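Local coordinates for host-nuclease inhibitor protein Gam, putative (Desulfovibrio vulgaris, PDB 2P2U) that probably binds double-stranded DNA, as a putative host-nuclease inhibitor related to the Gam protein of bacteriophage Mu, at residues L74-M79 with I93-S98. Numbering follows the deposited sequence.
Sequences LNKTEM and IGFRLS
Lys76 and Phe95 meet across a wide backbone gap: the turn of helix 76-79 stands off from residues 93-98 of strand 91-103, and the nearest pair of alpha carbons, Lys76 CA and Gly94 CA, is still 9.0 Å apart. Side chains alone bridge it, at two points. Lys76 swings CG away from the backbone N (chi1 -173°) and runs on extended over one face of the Phe95 ring. Lys76 CG touches Phe95 CE2 at 3.6 Å. Further along, Lys76 CE sits above the middle of the ring in a CH-pi contact, 3.9 Å from the Phe95 centroid and 10° off the normal. The ammonium follows as a cation-pi partner, Lys76 NZ lying 4.3 Å from that centroid. The second point is purely apolar: the terminal methyl CE of selenomethionine Met79 meets Ile93 CD1 at 3.5 Å, the two side chains crossing at about a right angle. Around them, Phe80 packs edge-to-face on Phe95, while Val68 and Phe71 of the long helix 15-74 touch Ile93 and Met79, respectively. Residues 95-98 pair antiparallel with a strand of the second subunit, whose Asp155 forms a long, weak ion pair with Lys76 NZ. The lysine charge therefore probably interacts mainly with the pi cloud, the distant carboxylate adding little, and the contact joins helix 76-79 to the strand through which the sheet runs on into the second subunit.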
ATOM      1  N   LEU A  74      39.104   6.495  -9.710  1.00 81.03           N
ATOM      2  CA  LEU A  74      40.550   6.805  -9.741  1.00 82.35           C
ATOM      3  C   LEU A  74      41.383   5.993 -10.758  1.00 83.09           C
ATOM      4  O   LEU A  74      42.348   6.514 -11.259  1.00 83.64           O
ATOM      5  CB  LEU A  74      41.220   6.697  -8.355  1.00 82.04           C
ATOM      6  CG  LEU A  74      41.059   7.725  -7.195  1.00 84.65           C
ATOM      7  CD1 LEU A  74      42.106   7.441  -6.068  1.00 84.70           C
ATOM      8  CD2 LEU A  74      41.074   9.253  -7.573  1.00 86.02           C
ATOM      9  N   ASN A  75      41.016   4.747 -11.059  1.00 84.22           N
ATOM     10  CA  ASN A  75      41.774   3.875 -11.973  1.00 85.72           C
ATOM     11  C   ASN A  75      41.038   3.586 -13.296  1.00 86.76           C
ATOM     12  O   ASN A  75      41.312   2.601 -13.989  1.00 85.62           O
ATOM     13  CB  ASN A  75      42.101   2.542 -11.270  1.00 85.74           C
ATOM     14  CG  ASN A  75      43.424   2.573 -10.510  1.00 86.29           C
ATOM     15  OD1 ASN A  75      44.462   2.173 -11.048  1.00 87.05           O
ATOM     16  ND2 ASN A  75      43.395   3.035  -9.263  1.00 84.50           N
ATOM     17  N   LYS A  76      40.109   4.468 -13.637  1.00 89.00           N
ATOM     18  CA  LYS A  76      39.029   4.135 -14.583  1.00 91.38           C
ATOM     19  C   LYS A  76      39.465   3.855 -16.021  1.00 93.15           C
ATOM     20  O   LYS A  76      39.108   2.810 -16.597  1.00 93.17           O
ATOM     21  CB  LYS A  76      37.926   5.226 -14.570  1.00 90.87           C
ATOM     22  CG  LYS A  76      36.679   4.838 -15.408  1.00 90.76           C
ATOM     23  CD  LYS A  76      35.814   6.156 -15.697  1.00 90.89           C
ATOM     24  CE  LYS A  76      34.502   5.547 -16.516  1.00 90.55           C
ATOM     25  NZ  LYS A  76      33.480   6.741 -16.355  1.00 90.17           N
ATOM     26  N   THR A  77      40.229   4.810 -16.570  1.00 95.82           N
ATOM     27  CA  THR A  77      40.471   4.969 -18.026  1.00 98.02           C
ATOM     28  C   THR A  77      41.155   3.744 -18.667  1.00 99.16           C
ATOM     29  O   THR A  77      40.709   3.227 -19.708  1.00 99.11           O
ATOM     30  CB  THR A  77      41.205   6.335 -18.348  1.00 98.07           C
ATOM     31  OG1 THR A  77      42.499   6.372 -17.723  1.00 98.89           O
ATOM     32  CG2 THR A  77      40.366   7.539 -17.849  1.00 98.31           C
ATOM     33  N   GLU A  78      42.203   3.260 -17.998  1.00100.65           N
ATOM     34  CA  GLU A  78      42.925   2.063 -18.414  1.00102.13           C
ATOM     35  C   GLU A  78      42.086   0.794 -18.194  1.00103.04           C
ATOM     36  O   GLU A  78      41.959  -0.061 -19.082  1.00102.79           O
ATOM     37  CB  GLU A  78      44.230   1.984 -17.618  1.00102.21           C
ATOM     38  CG  GLU A  78      44.143   2.689 -16.238  1.00102.79           C
ATOM     39  CD  GLU A  78      44.692   1.824 -15.072  1.00104.76           C
ATOM     40  OE1 GLU A  78      44.439   0.585 -15.040  1.00105.07           O
ATOM     41  OE2 GLU A  78      45.361   2.385 -14.175  1.00104.05           O
HETATM   42  N   MSE A  79      41.484   0.720 -17.006  1.00104.34           N
HETATM   43  CA  MSE A  79      40.970  -0.513 -16.422  1.00105.87           C
HETATM   44  C   MSE A  79      39.782  -1.133 -17.146  1.00104.98           C
HETATM   45  O   MSE A  79      39.672  -2.368 -17.197  1.00104.74           O
HETATM   46  CB  MSE A  79      40.626  -0.250 -14.970  1.00105.56           C
HETATM   47  CG  MSE A  79      40.677  -1.462 -14.064  1.00107.42           C
HETATM   48 SE   MSE A  79      40.181  -0.942 -12.222  1.00111.39          SE
HETATM   49  CE  MSE A  79      38.907  -2.371 -11.912  1.00107.73           C
ATOM     50  N   ILE A  93      32.529  -6.022 -11.548  1.00 69.78           N
ATOM     51  CA  ILE A  93      32.398  -4.611 -11.290  1.00 70.35           C
ATOM     52  C   ILE A  93      32.428  -3.885 -12.608  1.00 71.51           C
ATOM     53  O   ILE A  93      32.446  -4.529 -13.661  1.00 71.73           O
ATOM     54  CB  ILE A  93      33.456  -4.041 -10.393  1.00 69.30           C
ATOM     55  CG1 ILE A  93      34.827  -4.197 -11.049  1.00 70.51           C
ATOM     56  CG2 ILE A  93      33.381  -4.666  -9.065  1.00 67.90           C
ATOM     57  CD1 ILE A  93      35.863  -3.225 -10.502  1.00 70.73           C
ATOM     58  N   GLY A  94      32.431  -2.552 -12.534  1.00 72.43           N
ATOM     59  CA  GLY A  94      32.280  -1.702 -13.726  1.00 73.52           C
ATOM     60  C   GLY A  94      31.319  -0.494 -13.731  1.00 74.04           C
ATOM     61  O   GLY A  94      30.848   0.001 -12.671  1.00 72.60           O
ATOM     62  N   PHE A  95      31.042  -0.043 -14.963  1.00 74.64           N
ATOM     63  CA  PHE A  95      30.287   1.195 -15.232  1.00 74.88           C
ATOM     64  C   PHE A  95      29.159   0.996 -16.232  1.00 75.25           C
ATOM     65  O   PHE A  95      29.390   0.433 -17.307  1.00 75.06           O
ATOM     66  CB  PHE A  95      31.224   2.238 -15.753  1.00 74.05           C
ATOM     67  CG  PHE A  95      32.091   2.829 -14.705  1.00 74.23           C
ATOM     68  CD1 PHE A  95      31.610   3.854 -13.877  1.00 75.10           C
ATOM     69  CD2 PHE A  95      33.391   2.392 -14.542  1.00 71.37           C
ATOM     70  CE1 PHE A  95      32.450   4.446 -12.898  1.00 75.75           C
ATOM     71  CE2 PHE A  95      34.228   2.967 -13.572  1.00 70.62           C
ATOM     72  CZ  PHE A  95      33.771   3.987 -12.752  1.00 72.93           C
ATOM     73  N   ARG A  96      27.939   1.403 -15.868  1.00 75.64           N
ATOM     74  CA  ARG A  96      26.817   1.224 -16.787  1.00 76.73           C
ATOM     75  C   ARG A  96      26.146   2.543 -17.111  1.00 76.12           C
ATOM     76  O   ARG A  96      26.183   3.474 -16.294  1.00 76.37           O
ATOM     77  CB  ARG A  96      25.804   0.222 -16.240  1.00 76.37           C
ATOM     78  CG  ARG A  96      25.066  -0.527 -17.391  1.00 78.79           C
ATOM     79  CD  ARG A  96      23.972  -1.550 -16.905  1.00 79.45           C
ATOM     80  NE  ARG A  96      23.538  -1.379 -15.498  1.00 83.64           N
ATOM     81  CZ  ARG A  96      23.673  -2.316 -14.550  1.00 83.77           C
ATOM     82  NH1 ARG A  96      24.230  -3.494 -14.864  1.00 82.97           N
ATOM     83  NH2 ARG A  96      23.244  -2.088 -13.303  1.00 80.21           N
ATOM     84  N   LEU A  97      25.547   2.627 -18.303  1.00 76.15           N
ATOM     85  CA  LEU A  97      24.803   3.852 -18.728  1.00 75.48           C
ATOM     86  C   LEU A  97      23.325   3.701 -18.504  1.00 74.68           C
ATOM     87  O   LEU A  97      22.698   2.839 -19.097  1.00 75.22           O
ATOM     88  CB  LEU A  97      25.056   4.213 -20.202  1.00 75.60           C
ATOM     89  CG  LEU A  97      26.322   5.059 -20.445  1.00 76.09           C
ATOM     90  CD1 LEU A  97      26.422   5.519 -21.903  1.00 75.78           C
ATOM     91  CD2 LEU A  97      26.435   6.241 -19.465  1.00 74.59           C
ATOM     92  N   SER A  98      22.787   4.515 -17.611  1.00 73.73           N
ATOM     93  CA  SER A  98      21.360   4.556 -17.368  1.00 73.10           C
ATOM     94  C   SER A  98      20.865   5.956 -17.730  1.00 72.46           C
ATOM     95  O   SER A  98      21.331   6.985 -17.192  1.00 73.00           O
ATOM     96  CB  SER A  98      21.022   4.207 -15.903  1.00 73.60           C
ATOM     97  OG  SER A  98      21.608   5.123 -14.963  1.00 74.43           O
TER